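Chloromuconate cycloisomerase (Rhodococcus opacus, PDB 4M0X) belongs to the mandelate racemase/muconate lactonizing enzyme family of the enolase superfamily, with a manganese ion bound in its barrel domain. Local coordinates at residues 29-34 with 49-54; 36-41 with 109-114; 179-184 with 210-215; 245-250 with 269-274; 296-301 with 323-328. One frame throughout, in Å; residues are numbered along the deposited sequence.

Contact 1: 29-34 with 49-54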
# COMPACT_ATOMS: atom_id res chain seq x y z
N HIS A 29 -47.18 -3.43 2.98
CA HIS A 29 -48.54 -3.78 3.39
C HIS A 29 -49.09 -4.99 2.58
O HIS A 29 -49.96 -5.74 3.03
CB HIS A 29 -49.44 -2.53 3.29
CG HIS A 29 -48.96 -1.34 4.10
ND1 HIS A 29 -48.32 -0.25 3.52
CD2 HIS A 29 -49.04 -1.06 5.42
CE1 HIS A 29 -48.02 0.63 4.46
NE2 HIS A 29 -48.44 0.16 5.62
N HIS A 30 -48.54 -5.15 1.39
CA HIS A 30 -48.78 -6.31 0.55
C HIS A 30 -47.50 -6.53 -0.26
O HIS A 30 -46.54 -5.81 -0.09
CB HIS A 30 -49.97 -6.06 -0.36
CG HIS A 30 -49.86 -4.81 -1.17
ND1 HIS A 30 -49.52 -4.81 -2.51
CD2 HIS A 30 -50.05 -3.51 -0.83
CE1 HIS A 30 -49.50 -3.56 -2.96
NE2 HIS A 30 -49.82 -2.75 -1.96
N GLN A 31 -47.49 -7.50 -1.15
CA GLN A 31 -46.33 -7.74 -2.00
C GLN A 31 -46.65 -7.39 -3.45
O GLN A 31 -47.77 -7.58 -3.92
CB GLN A 31 -45.91 -9.19 -1.89
CG GLN A 31 -44.77 -9.57 -2.80
CD GLN A 31 -43.45 -9.08 -2.29
OE1 GLN A 31 -42.79 -9.76 -1.51
NE2 GLN A 31 -43.04 -7.90 -2.74
N SER A 32 -45.67 -6.89 -4.17
CA SER A 32 -45.94 -6.42 -5.51
C SER A 32 -44.87 -6.93 -6.42
O SER A 32 -43.68 -6.74 -6.16
CB SER A 32 -45.96 -4.90 -5.54
OG SER A 32 -47.23 -4.42 -5.12
N ILE A 33 -45.28 -7.61 -7.48
CA ILE A 33 -44.34 -8.19 -8.41
C ILE A 33 -44.79 -7.88 -9.81
O ILE A 33 -45.97 -7.57 -10.04
CB ILE A 33 -44.20 -9.73 -8.22
CG1 ILE A 33 -45.40 -10.47 -8.81
CG2 ILE A 33 -44.01 -10.08 -6.74
CD1 ILE A 33 -45.20 -11.97 -8.94
N VAL A 34 -43.86 -7.92 -10.75
CA VAL A 34 -44.24 -7.99 -12.13
C VAL A 34 -44.11 -9.47 -12.47
O VAL A 34 -43.03 -10.05 -12.27
CB VAL A 34 -43.32 -7.12 -13.04
CG1 VAL A 34 -43.76 -7.19 -14.49
CG2 VAL A 34 -43.34 -5.67 -12.58
N GLU A 49 -40.19 -13.48 -12.15
CA GLU A 49 -40.75 -12.47 -11.29
C GLU A 49 -39.77 -11.30 -11.21
O GLU A 49 -38.56 -11.49 -11.11
CB GLU A 49 -41.04 -13.12 -9.94
CG GLU A 49 -40.99 -12.23 -8.71
CD GLU A 49 -41.43 -12.97 -7.44
OE1 GLU A 49 -41.58 -14.18 -7.44
OE2 GLU A 49 -41.62 -12.32 -6.40
N ALA A 50 -40.27 -10.07 -11.32
CA ALA A 50 -39.51 -8.91 -10.84
C ALA A 50 -40.03 -8.48 -9.46
O ALA A 50 -41.23 -8.25 -9.26
CB ALA A 50 -39.59 -7.75 -11.82
N VAL A 51 -39.15 -8.38 -8.49
CA VAL A 51 -39.61 -8.00 -7.18
C VAL A 51 -38.63 -7.04 -6.48
O VAL A 51 -37.42 -6.98 -6.79
CB VAL A 51 -39.95 -9.27 -6.34
CG1 VAL A 51 -38.69 -10.05 -5.99
CG2 VAL A 51 -40.82 -8.94 -5.13
N THR A 52 -39.18 -6.31 -5.53
CA THR A 52 -38.51 -5.19 -4.91
C THR A 52 -38.93 -5.16 -3.43
O THR A 52 -40.02 -5.60 -3.09
CB THR A 52 -38.95 -3.93 -5.65
OG1 THR A 52 -37.81 -3.31 -6.25
CG2 THR A 52 -39.68 -2.99 -4.77
N PRO A 53 -38.05 -4.70 -2.54
CA PRO A 53 -38.45 -4.65 -1.12
C PRO A 53 -39.39 -3.50 -0.78
O PRO A 53 -39.10 -2.72 0.15
CB PRO A 53 -37.13 -4.46 -0.37
CG PRO A 53 -36.21 -3.89 -1.39
CD PRO A 53 -36.61 -4.45 -2.72
N GLY A 54 -40.49 -3.39 -1.52
CA GLY A 54 -41.47 -2.32 -1.33
C GLY A 54 -41.24 -1.00 -2.04
O GLY A 54 -41.64 0.03 -1.53
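Val34 and Ala50 face each other as a hydrogen-bonded antiparallel pair. The Val34 N-H reaches Ala50 O at 3.0 Å, and the return bond from Ala50 N to Val34 O measures 2.9 Å. Their side chains lie on the same face of the sheet, CB of Val34 4.0 Å from CB of Ala50.

On the other face, one residue before Val34 and one after Ala50, Ile33 and Val51 meet branch to branch, Ile33 CG2 lying 3.8 Å from Val51 CG2. With chi1 at 76°, Ile33 tucks CG1 between its own N and carbonyl carbon, and the shorter CG2 branch is the one that touches both Val51 and Glu49. The extended Glu49 chain crosses Ile33 at about a right angle and brings its CG and carboxyl carbon up against the isoleucine branches, with Glu49 OE2 3.3 Å from Ile33 CG2. Its carboxylate is positioned from beyond the pair: OE1 accepts hydrogen bonds from Ser303 OG and from the backbone N of Met306.

This is the beta hairpin of strands 27-40 and 45-51 in the N-terminal capping domain, its strands running at 134° to each other here. Strand 5-17 flanks the hairpin through backbone bonds of Gln31 to Leu15 and Ile33 to Val13. On the Val34 and Ala50 face, helix 63-74 covers both residues through Ile66, and helix 101-118 reaches Ala50 through Val102 and Ala106.

Contact 2: 36-41 with 109-114. Unlike the reference sequence in segment 109-114: Asp113 (reference Thr), Asp114 (reference Ser).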
# COMPACT_ATOMS: atom_id res chain seq x y z
N VAL A 36 -43.47 -12.05 -15.27
CA VAL A 36 -43.07 -12.13 -16.69
C VAL A 36 -43.39 -13.50 -17.27
O VAL A 36 -43.26 -14.52 -16.58
CB VAL A 36 -41.61 -11.79 -16.94
CG1 VAL A 36 -41.17 -12.24 -18.33
CG2 VAL A 36 -41.43 -10.29 -16.79
N ARG A 37 -43.85 -13.50 -18.52
CA ARG A 37 -44.21 -14.74 -19.19
C ARG A 37 -43.64 -14.76 -20.55
O ARG A 37 -43.70 -13.78 -21.29
CB ARG A 37 -45.71 -14.88 -19.30
CG ARG A 37 -46.32 -15.24 -17.96
CD ARG A 37 -47.80 -14.99 -18.07
NE ARG A 37 -48.49 -16.18 -18.52
CZ ARG A 37 -49.79 -16.22 -18.77
NH1 ARG A 37 -50.50 -15.11 -18.64
NH2 ARG A 37 -50.33 -17.36 -19.17
N VAL A 38 -43.04 -15.90 -20.87
CA VAL A 38 -42.36 -16.07 -22.13
C VAL A 38 -43.01 -17.29 -22.71
O VAL A 38 -43.02 -18.34 -22.07
CB VAL A 38 -40.83 -16.26 -21.93
CG1 VAL A 38 -40.10 -16.14 -23.25
CG2 VAL A 38 -40.25 -15.21 -20.99
N ARG A 39 -43.63 -17.14 -23.88
CA ARG A 39 -44.23 -18.26 -24.61
C ARG A 39 -43.36 -18.46 -25.85
O ARG A 39 -42.93 -17.48 -26.45
CB ARG A 39 -45.70 -17.95 -24.96
CG ARG A 39 -46.55 -19.12 -25.48
N ASP A 40 -43.05 -19.72 -26.19
CA ASP A 40 -42.24 -20.00 -27.39
C ASP A 40 -43.06 -20.57 -28.58
O ASP A 40 -44.26 -20.84 -28.45
CB ASP A 40 -41.02 -20.88 -27.06
CG ASP A 40 -41.39 -22.34 -26.70
OD1 ASP A 40 -42.60 -22.68 -26.64
OD2 ASP A 40 -40.46 -23.16 -26.48
N SER A 41 -42.40 -20.74 -29.73
CA SER A 41 -43.07 -21.15 -30.98
C SER A 41 -43.84 -22.46 -30.87
O SER A 41 -44.99 -22.50 -31.25
CB SER A 41 -42.12 -21.16 -32.18
OG SER A 41 -40.83 -21.65 -31.83
N THR A 109 -34.53 -15.07 -15.89
CA THR A 109 -35.03 -16.14 -15.04
C THR A 109 -36.19 -16.91 -15.72
O THR A 109 -36.19 -18.13 -15.79
CB THR A 109 -35.30 -15.51 -13.64
OG1 THR A 109 -34.49 -16.15 -12.66
CG2 THR A 109 -36.75 -15.42 -13.19
N ALA A 110 -37.16 -16.19 -16.28
CA ALA A 110 -38.22 -16.82 -17.05
C ALA A 110 -37.65 -17.69 -18.14
O ALA A 110 -38.13 -18.80 -18.36
CB ALA A 110 -39.13 -15.77 -17.65
N LEU A 111 -36.62 -17.18 -18.83
CA LEU A 111 -35.88 -17.93 -19.81
C LEU A 111 -35.30 -19.25 -19.31
O LEU A 111 -35.37 -20.27 -20.02
CB LEU A 111 -34.78 -17.08 -20.38
CG LEU A 111 -34.97 -16.53 -21.78
CD1 LEU A 111 -36.38 -16.66 -22.32
CD2 LEU A 111 -34.47 -15.10 -21.77
N TRP A 112 -34.73 -19.25 -18.10
CA TRP A 112 -34.24 -20.50 -17.51
C TRP A 112 -35.39 -21.46 -17.13
O TRP A 112 -35.29 -22.67 -17.36
CB TRP A 112 -33.35 -20.24 -16.32
CG TRP A 112 -31.96 -19.80 -16.62
CD1 TRP A 112 -31.38 -18.61 -16.26
CD2 TRP A 112 -30.93 -20.56 -17.26
NE1 TRP A 112 -30.07 -18.58 -16.66
CE2 TRP A 112 -29.77 -19.76 -17.29
CE3 TRP A 112 -30.88 -21.85 -17.82
CZ2 TRP A 112 -28.56 -20.19 -17.87
CZ3 TRP A 112 -29.67 -22.27 -18.40
CH2 TRP A 112 -28.53 -21.44 -18.40
N ASP A 113 -36.45 -20.93 -16.54
CA ASP A 113 -37.66 -21.73 -16.29
C ASP A 113 -38.19 -22.45 -17.56
O ASP A 113 -38.47 -23.65 -17.56
CB ASP A 113 -38.72 -20.81 -15.70
CG ASP A 113 -39.93 -21.57 -15.20
OD1 ASP A 113 -39.81 -22.31 -14.19
OD2 ASP A 113 -41.02 -21.40 -15.79
N ASP A 114 -38.31 -21.70 -18.65
CA ASP A 114 -38.61 -22.21 -20.00
C ASP A 114 -37.65 -23.36 -20.35
O ASP A 114 -38.07 -24.44 -20.81
CB ASP A 114 -38.46 -21.05 -21.01
CG ASP A 114 -39.19 -21.28 -22.35
OD1 ASP A 114 -39.98 -22.25 -22.49
OD2 ASP A 114 -38.97 -20.46 -23.29
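Val36 begins a row of residues, each two apart on strand 36-40, that face helix 109-114 and pack against it in the alpha+beta N-terminal capping domain. The helix lies across this face of the antiparallel sheet, its axis 8.3 Å from that of the strand and turned 44° from it. Val36 has its CG1 branch trans to the backbone N (chi1 165°), and that methyl rests 4.1 Å from Ala110 CB. Met8 and Ala10 of strand 5-17 cover other parts of the same valine.

Val38 is the residue around which the contact turns. Its two methyls divide the helix surface between them: CG2 stands 3.6 Å from Ala110 CB, whereas CG1 meets Leu111 CD1 at 3.9 Å, the two side chains crossing at about a right angle. The small Ala110 thus takes a methyl from each valine, and helix and sheet come together through short aliphatic groups.

At Asp40 the chemistry changes from apolar to charged. Its OD1 accepts a hydrogen bond from Gly44 N, within the turn that leads to strand 45-51. Across the contact stands Asp114, which differs from the reference sequence and is salt-bridged through OD1 to Arg118 NE. Arg118 also touches Asp40, and its charge probably eases the closeness of the two acids. Their carboxylate planes are 63° apart, with Asp40 OD2 lying 4.1 Å from Asp114 OD1.

Contact 3: 179-184 with 210-215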
# COMPACT_ATOMS: atom_id res chain seq x y z
N ARG A 179 -34.38 -1.43 21.36
CA ARG A 179 -35.45 -2.30 20.89
C ARG A 179 -34.93 -3.69 20.58
O ARG A 179 -35.51 -4.69 21.00
CB ARG A 179 -36.13 -1.70 19.65
CG ARG A 179 -37.19 -2.59 19.02
CD ARG A 179 -37.77 -1.94 17.77
NE ARG A 179 -36.81 -1.85 16.67
CZ ARG A 179 -36.62 -2.79 15.74
NH1 ARG A 179 -37.31 -3.93 15.74
NH2 ARG A 179 -35.73 -2.58 14.77
N VAL A 180 -33.83 -3.77 19.85
CA VAL A 180 -33.33 -5.08 19.44
C VAL A 180 -32.75 -5.83 20.62
O VAL A 180 -32.94 -7.05 20.74
CB VAL A 180 -32.35 -4.97 18.26
CG1 VAL A 180 -31.68 -6.30 17.96
CG2 VAL A 180 -33.11 -4.50 17.04
N LEU A 181 -32.07 -5.11 21.51
CA LEU A 181 -31.49 -5.72 22.70
C LEU A 181 -32.61 -6.32 23.53
O LEU A 181 -32.42 -7.34 24.20
CB LEU A 181 -30.69 -4.71 23.54
CG LEU A 181 -29.31 -4.21 23.07
CD1 LEU A 181 -28.94 -2.94 23.82
CD2 LEU A 181 -28.19 -5.22 23.21
N ASP A 182 -33.79 -5.69 23.47
CA ASP A 182 -34.95 -6.18 24.20
C ASP A 182 -35.30 -7.57 23.76
O ASP A 182 -35.39 -8.46 24.59
CB ASP A 182 -36.16 -5.27 23.99
CG ASP A 182 -36.31 -4.24 25.07
OD1 ASP A 182 -35.27 -3.82 25.65
OD2 ASP A 182 -37.47 -3.86 25.33
N VAL A 183 -35.48 -7.75 22.46
CA VAL A 183 -35.91 -9.02 21.90
C VAL A 183 -34.86 -10.11 22.07
O VAL A 183 -35.20 -11.27 22.25
CB VAL A 183 -36.25 -8.89 20.42
CG1 VAL A 183 -36.70 -10.24 19.88
CG2 VAL A 183 -37.34 -7.85 20.22
N LEU A 184 -33.60 -9.72 22.02
CA LEU A 184 -32.49 -10.62 22.21
C LEU A 184 -32.44 -11.21 23.61
O LEU A 184 -31.70 -12.17 23.87
CB LEU A 184 -31.18 -9.89 21.93
CG LEU A 184 -30.80 -9.62 20.49
CD1 LEU A 184 -30.02 -8.32 20.40
CD2 LEU A 184 -29.98 -10.79 20.00
N LEU A 210 -22.93 -1.62 17.12
CA LEU A 210 -22.61 -2.98 16.75
C LEU A 210 -21.96 -3.76 17.89
O LEU A 210 -22.46 -4.82 18.20
CB LEU A 210 -21.79 -3.06 15.44
CG LEU A 210 -22.55 -3.37 14.14
CD1 LEU A 210 -24.05 -3.24 14.31
CD2 LEU A 210 -22.07 -2.60 12.91
N PRO A 211 -20.87 -3.26 18.51
CA PRO A 211 -20.22 -4.08 19.55
C PRO A 211 -21.17 -4.34 20.73
O PRO A 211 -21.13 -5.43 21.33
CB PRO A 211 -19.07 -3.20 20.04
CG PRO A 211 -18.81 -2.25 18.92
CD PRO A 211 -20.15 -2.00 18.29
N ILE A 212 -22.04 -3.38 21.01
CA ILE A 212 -22.99 -3.54 22.08
C ILE A 212 -23.95 -4.67 21.74
O ILE A 212 -24.27 -5.54 22.59
CB ILE A 212 -23.69 -2.20 22.44
CG1 ILE A 212 -22.77 -1.34 23.32
CG2 ILE A 212 -24.99 -2.43 23.20
CD1 ILE A 212 -23.07 0.13 23.21
N LEU A 213 -24.38 -4.69 20.49
CA LEU A 213 -25.25 -5.74 20.01
C LEU A 213 -24.51 -7.08 19.86
O LEU A 213 -25.09 -8.15 20.03
CB LEU A 213 -25.89 -5.31 18.70
CG LEU A 213 -26.91 -4.16 18.69
CD1 LEU A 213 -27.07 -3.52 17.30
CD2 LEU A 213 -28.23 -4.71 19.16
N ALA A 214 -23.22 -7.06 19.55
CA ALA A 214 -22.48 -8.31 19.42
C ALA A 214 -22.35 -8.93 20.81
O ALA A 214 -22.48 -10.15 20.97
CB ALA A 214 -21.12 -8.10 18.78
N ASP A 215 -22.10 -8.08 21.80
CA ASP A 215 -22.08 -8.51 23.20
C ASP A 215 -23.39 -9.20 23.60
O ASP A 215 -23.36 -10.20 24.30
CB ASP A 215 -21.79 -7.32 24.12
CG ASP A 215 -20.35 -6.83 24.00
OD1 ASP A 215 -19.54 -7.47 23.28
OD2 ASP A 215 -20.04 -5.78 24.62
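Val180, which packs through CG1 on Leu213 of the adjacent helix, turns its other methyl to a flat group: CG2 lies 3.9 Å above one face of the Arg179 guanidinium, offset toward the rim. The same guanidinium is tied through NH2 to Asp176, in a salt bridge, and to the carbonyl of Lys167. Such an arrangement belongs to the outer layer of a beta/alpha barrel, where helices 173-183 and 203-215 run side by side, here within 8° of parallel.

The side-chain contacts between the helices are aliphatic. At 10.5 Å the axes of the two segments are well apart; the leucines bridge the gap with their terminal methyls, whereas Ile212 offers its CG2 branch. Leu213 holds CG beside its backbone N (chi1 -67°), from where CD2 extends toward helix 173-183. There it is met by three residues, the neighbours Val180 (CG1 at 4.0 Å) and Leu181 (CD2 at 4.1 Å), and Leu184 one turn later (CD1 at 4.2 Å). Phe166 of strand 163-167 covers Val180 from the barrel wall, and Val218 reaches Leu213 from a loop. Toward the outside, Leu181 crosses Ile212 at about a right angle, with Leu181 CD1 4.0 Å from Ile212 CG2.

Contact 4: 245-250 with 269-274. With MN (manganese (II) ion), chain C.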
# COMPACT_ATOMS: atom_id res chain seq x y z
N MET A 245 -21.54 -8.53 6.51
CA MET A 245 -22.04 -8.98 5.22
C MET A 245 -22.45 -7.85 4.28
O MET A 245 -23.21 -6.96 4.64
CB MET A 245 -23.21 -9.88 5.48
CG MET A 245 -23.96 -10.38 4.27
SD MET A 245 -24.76 -11.93 4.74
CE MET A 245 -25.96 -11.44 5.97
N ALA A 246 -21.95 -7.91 3.05
CA ALA A 246 -22.39 -7.04 2.00
C ALA A 246 -23.70 -7.54 1.43
O ALA A 246 -23.88 -8.75 1.20
CB ALA A 246 -21.33 -7.00 0.92
N ASP A 247 -24.63 -6.62 1.21
CA ASP A 247 -25.86 -6.91 0.53
C ASP A 247 -25.95 -5.87 -0.60
O ASP A 247 -25.45 -6.14 -1.70
CB ASP A 247 -27.07 -6.86 1.47
CG ASP A 247 -28.41 -6.98 0.73
OD1 ASP A 247 -28.40 -7.27 -0.49
OD2 ASP A 247 -29.48 -6.76 1.36
N GLU A 248 -26.51 -4.69 -0.30
CA GLU A 248 -26.57 -3.57 -1.26
C GLU A 248 -25.24 -3.28 -1.95
O GLU A 248 -25.22 -2.73 -3.05
CB GLU A 248 -26.97 -2.27 -0.54
CG GLU A 248 -28.43 -2.10 -0.15
CD GLU A 248 -28.73 -2.72 1.20
OE1 GLU A 248 -27.95 -3.62 1.68
OE2 GLU A 248 -29.75 -2.30 1.80
N SER A 249 -24.12 -3.61 -1.28
CA SER A 249 -22.79 -3.37 -1.80
C SER A 249 -22.36 -4.38 -2.84
O SER A 249 -21.46 -4.08 -3.63
CB SER A 249 -21.76 -3.34 -0.67
OG SER A 249 -21.79 -2.11 0.07
N VAL A 250 -22.96 -5.59 -2.82
CA VAL A 250 -22.73 -6.60 -3.86
C VAL A 250 -23.92 -6.80 -4.75
O VAL A 250 -24.84 -7.56 -4.44
CB VAL A 250 -22.50 -8.03 -3.36
CG1 VAL A 250 -21.09 -8.51 -3.68
CG2 VAL A 250 -22.93 -8.22 -1.92
N ALA A 269 -24.44 -11.46 0.67
CA ALA A 269 -25.83 -11.88 0.62
C ALA A 269 -26.12 -12.12 -0.85
O ALA A 269 -26.04 -11.20 -1.66
CB ALA A 269 -26.71 -10.78 1.18
N ILE A 270 -26.42 -13.36 -1.22
CA ILE A 270 -26.69 -13.69 -2.60
C ILE A 270 -28.20 -13.63 -2.89
O ILE A 270 -29.00 -14.13 -2.10
CB ILE A 270 -26.11 -15.06 -2.96
CG1 ILE A 270 -24.63 -15.13 -2.58
CG2 ILE A 270 -26.36 -15.38 -4.43
CD1 ILE A 270 -23.70 -14.31 -3.45
N LYS A 271 -28.58 -13.02 -4.02
CA LYS A 271 -29.99 -12.76 -4.36
C LYS A 271 -30.04 -12.58 -5.84
O LYS A 271 -29.23 -11.83 -6.36
CB LYS A 271 -30.48 -11.45 -3.77
CG LYS A 271 -30.78 -11.40 -2.29
CD LYS A 271 -31.68 -10.20 -1.99
CE LYS A 271 -30.91 -8.97 -1.51
NZ LYS A 271 -31.10 -8.74 -0.05
N ILE A 272 -31.00 -13.22 -6.52
CA ILE A 272 -31.10 -13.12 -7.97
C ILE A 272 -31.48 -11.74 -8.53
O ILE A 272 -30.72 -11.18 -9.33
CB ILE A 272 -31.96 -14.25 -8.56
CG1 ILE A 272 -31.25 -15.57 -8.39
CG2 ILE A 272 -32.20 -14.03 -10.05
CD1 ILE A 272 -31.99 -16.75 -8.97
N PRO A 273 -32.63 -11.17 -8.11
CA PRO A 273 -33.11 -9.90 -8.69
C PRO A 273 -32.02 -8.83 -8.75
O PRO A 273 -31.76 -8.24 -9.78
CB PRO A 273 -34.19 -9.46 -7.70
CG PRO A 273 -34.64 -10.70 -7.03
CD PRO A 273 -33.39 -11.51 -6.89
N LYS A 274 -31.40 -8.60 -7.61
CA LYS A 274 -30.40 -7.56 -7.46
C LYS A 274 -29.13 -7.74 -8.34
O LYS A 274 -28.42 -6.77 -8.59
CB LYS A 274 -30.14 -7.39 -5.96
CG LYS A 274 -28.72 -7.35 -5.49
CD LYS A 274 -28.41 -8.50 -4.54
CE LYS A 274 -27.36 -8.01 -3.55
NZ LYS A 274 -26.69 -9.05 -2.73
MN MN C . -30.34 -6.64 3.41
O HOH W 1 -31.51 -4.65 2.46
O HOH W 2 -28.99 -4.90 3.63
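Asp247 leads its side chain from a packed methylene to a metal ion, at the end of strand 244-246 in a beta-alpha-beta unit of the barrel whose next strand is 267-270. Asp247 CB lies 3.9 Å from Ala269 CB. With CG trans to the backbone N (chi1 172°), the carboxylate projects past Ala269 toward two lysines. OD1 forms a salt bridge with Lys271 NZ at 3.1 Å, weak as a hydrogen bond; its link to Lys274 NZ is weak too, and the placement of that lysine's end is uncertain. OD2 is the ligand atom, 2.2 Å from manganese, and it also accepts a bond from Lys271 NZ at 2.9 Å, which comes from above the carboxylate plane, 36° out of it. Manganese and Lys271 thus hold the carboxylate between them, which would restrict its rotation.

Asp196 and Glu222 complete the protein ligands of the ion, and two waters join them. Both waters donate to Glu248, one to each carboxylate oxygen, so this neighbour of Asp247 acts in the second shell.

The backbone brings the segments together just before the metal site, where Ala269 N donates to Ala246 O at 2.8 Å. Lys271 bends at chi3 and chi4 to cross Asp247 at about a right angle, and its NZ also donates to Ala299 O. Beside the backbone bond, Met245 passes its CG 4.2 Å from Ala269 CB.

Contact 5: 296-301 with 323-328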
# COMPACT_ATOMS: atom_id res chain seq x y z
N PHE A 296 -24.79 -16.12 1.96
CA PHE A 296 -26.05 -16.11 2.61
C PHE A 296 -27.02 -16.21 1.48
O PHE A 296 -26.87 -15.52 0.46
CB PHE A 296 -26.23 -14.78 3.30
CG PHE A 296 -27.47 -14.68 4.13
CD1 PHE A 296 -27.81 -15.68 5.05
CD2 PHE A 296 -28.27 -13.55 4.04
CE1 PHE A 296 -28.94 -15.54 5.86
CE2 PHE A 296 -29.39 -13.40 4.85
CZ PHE A 296 -29.73 -14.40 5.76
N GLY A 297 -28.01 -17.10 1.64
CA GLY A 297 -29.09 -17.23 0.68
C GLY A 297 -30.14 -16.18 1.00
O GLY A 297 -31.07 -16.44 1.78
N ALA A 298 -29.98 -15.01 0.39
CA ALA A 298 -30.71 -13.83 0.79
C ALA A 298 -32.05 -13.68 0.11
O ALA A 298 -32.31 -14.29 -0.93
CB ALA A 298 -29.87 -12.58 0.57
N ALA A 299 -32.90 -12.85 0.71
CA ALA A 299 -34.26 -12.64 0.24
C ALA A 299 -34.44 -11.19 -0.19
O ALA A 299 -33.71 -10.31 0.28
CB ALA A 299 -35.23 -12.99 1.36
N THR A 300 -35.40 -10.95 -1.08
CA THR A 300 -35.66 -9.61 -1.58
C THR A 300 -36.70 -8.82 -0.74
O THR A 300 -36.52 -7.64 -0.46
CB THR A 300 -35.92 -9.59 -3.10
OG1 THR A 300 -34.74 -9.99 -3.78
CG2 THR A 300 -36.30 -8.22 -3.56
N PRO A 301 -37.78 -9.47 -0.30
CA PRO A 301 -38.20 -10.84 -0.49
C PRO A 301 -38.92 -10.97 -1.82
O PRO A 301 -38.92 -10.05 -2.62
CB PRO A 301 -39.18 -11.08 0.69
CG PRO A 301 -39.27 -9.78 1.43
CD PRO A 301 -38.80 -8.72 0.47
N GLY A 323 -26.30 -18.99 6.20
CA GLY A 323 -27.69 -19.39 6.20
C GLY A 323 -28.49 -18.95 5.00
O GLY A 323 -27.93 -18.52 4.00
N CYS A 324 -29.80 -19.10 5.11
CA CYS A 324 -30.74 -18.71 4.07
C CYS A 324 -32.04 -18.05 4.64
O CYS A 324 -32.65 -18.54 5.61
CB CYS A 324 -31.04 -19.92 3.21
SG CYS A 324 -32.49 -19.74 2.17
N GLU A 325 -32.45 -16.94 4.05
CA GLU A 325 -33.61 -16.22 4.55
C GLU A 325 -34.81 -16.32 3.59
O GLU A 325 -35.53 -15.34 3.41
CB GLU A 325 -33.26 -14.74 4.84
CG GLU A 325 -32.64 -13.99 3.64
CD GLU A 325 -32.54 -12.47 3.83
OE1 GLU A 325 -32.87 -11.93 4.91
OE2 GLU A 325 -32.14 -11.79 2.86
N LEU A 326 -35.05 -17.48 2.99
CA LEU A 326 -36.15 -17.55 2.04
C LEU A 326 -37.48 -17.83 2.69
O LEU A 326 -38.15 -18.77 2.30
CB LEU A 326 -35.90 -18.56 0.94
CG LEU A 326 -35.14 -18.05 -0.26
CD1 LEU A 326 -34.87 -19.21 -1.21
CD2 LEU A 326 -35.93 -16.97 -0.96
N PHE A 327 -37.87 -16.99 3.66
CA PHE A 327 -39.10 -17.16 4.45
C PHE A 327 -40.24 -16.38 3.78
O PHE A 327 -41.40 -16.59 4.07
CB PHE A 327 -38.90 -16.56 5.84
CG PHE A 327 -38.65 -15.08 5.79
CD1 PHE A 327 -39.71 -14.19 5.73
CD2 PHE A 327 -37.37 -14.58 5.73
CE1 PHE A 327 -39.50 -12.82 5.63
CE2 PHE A 327 -37.14 -13.22 5.64
CZ PHE A 327 -38.21 -12.34 5.58
N GLY A 328 -39.88 -15.46 2.89
CA GLY A 328 -40.85 -14.55 2.28
C GLY A 328 -42.17 -15.17 1.86
O GLY A 328 -43.22 -14.82 2.41
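Phe296 and Glu325 cross at about a right angle, the phenyl ring and the carboxylate inclined 45° to each other. The ring's edge atoms lie against the glutamate chain, Phe296 CE2 being 3.4 Å from Glu325 CD. On the same side, Phe296 CZ is 3.7 Å from Glu325 CB. Glu325 starts with CG between its backbone N and carbonyl carbon (chi1 55°) and then runs straight, a course that carries the acid past the ring toward residues 298 and 299. There OE2 accepts the Ala299 N-H on its anti side, 32° out of the carboxylate plane, while OE1 is salt-bridged to Lys165. With a partner for each oxygen, the carboxylate is probably held in place; the Glu325 side chain comes within about 5 Å of the manganese ion at its nearest atom.

The backbones beneath run parallel, as strands 294-297 and 323-324 of a beta-alpha-beta unit in the barrel. Gly297 N donates to Gly323 O at 2.8 Å, and Gly297 O receives Glu325 N at 2.7 Å, bracketing the parallel pair of Gly297 and Cys324. Strand 323-324 also bonds through Cys324 to Thr138, closing the barrel onto strand 134-141.

Farther along, Ala299 CB packs on Glu325 CG at 3.6 Å. Pro301, which follows a cis peptide bond, sets its CB 4.2 Å from Gly328 CA.

In the fold
The five contacts, all buried, illustrate how chemistry follows place in a two-domain enolase-type fold. Contacts 4 and 5 lie nearest the chain's centre and share one barrel sheet, in which strands 267-270 and 294-297 are neighbours; charged groups gather there around the metal. Contact 3, in the same barrel, is about 25 Å from the chain's centre to its own and joins outer helices through aliphatic side chains. Contacts 1 and 2 both use strand 27-40 of the capping domain. Contact 1, the inner one, pairs strands and reaches the barrel, Val51 and Pro53 packing on Thr300 of contact 5. Contact 2, farther out, sets a helix on the sheet and mixes valines with a buried Asp pair. Contacts 2 and 3 lie on opposite sides of the chain's centre.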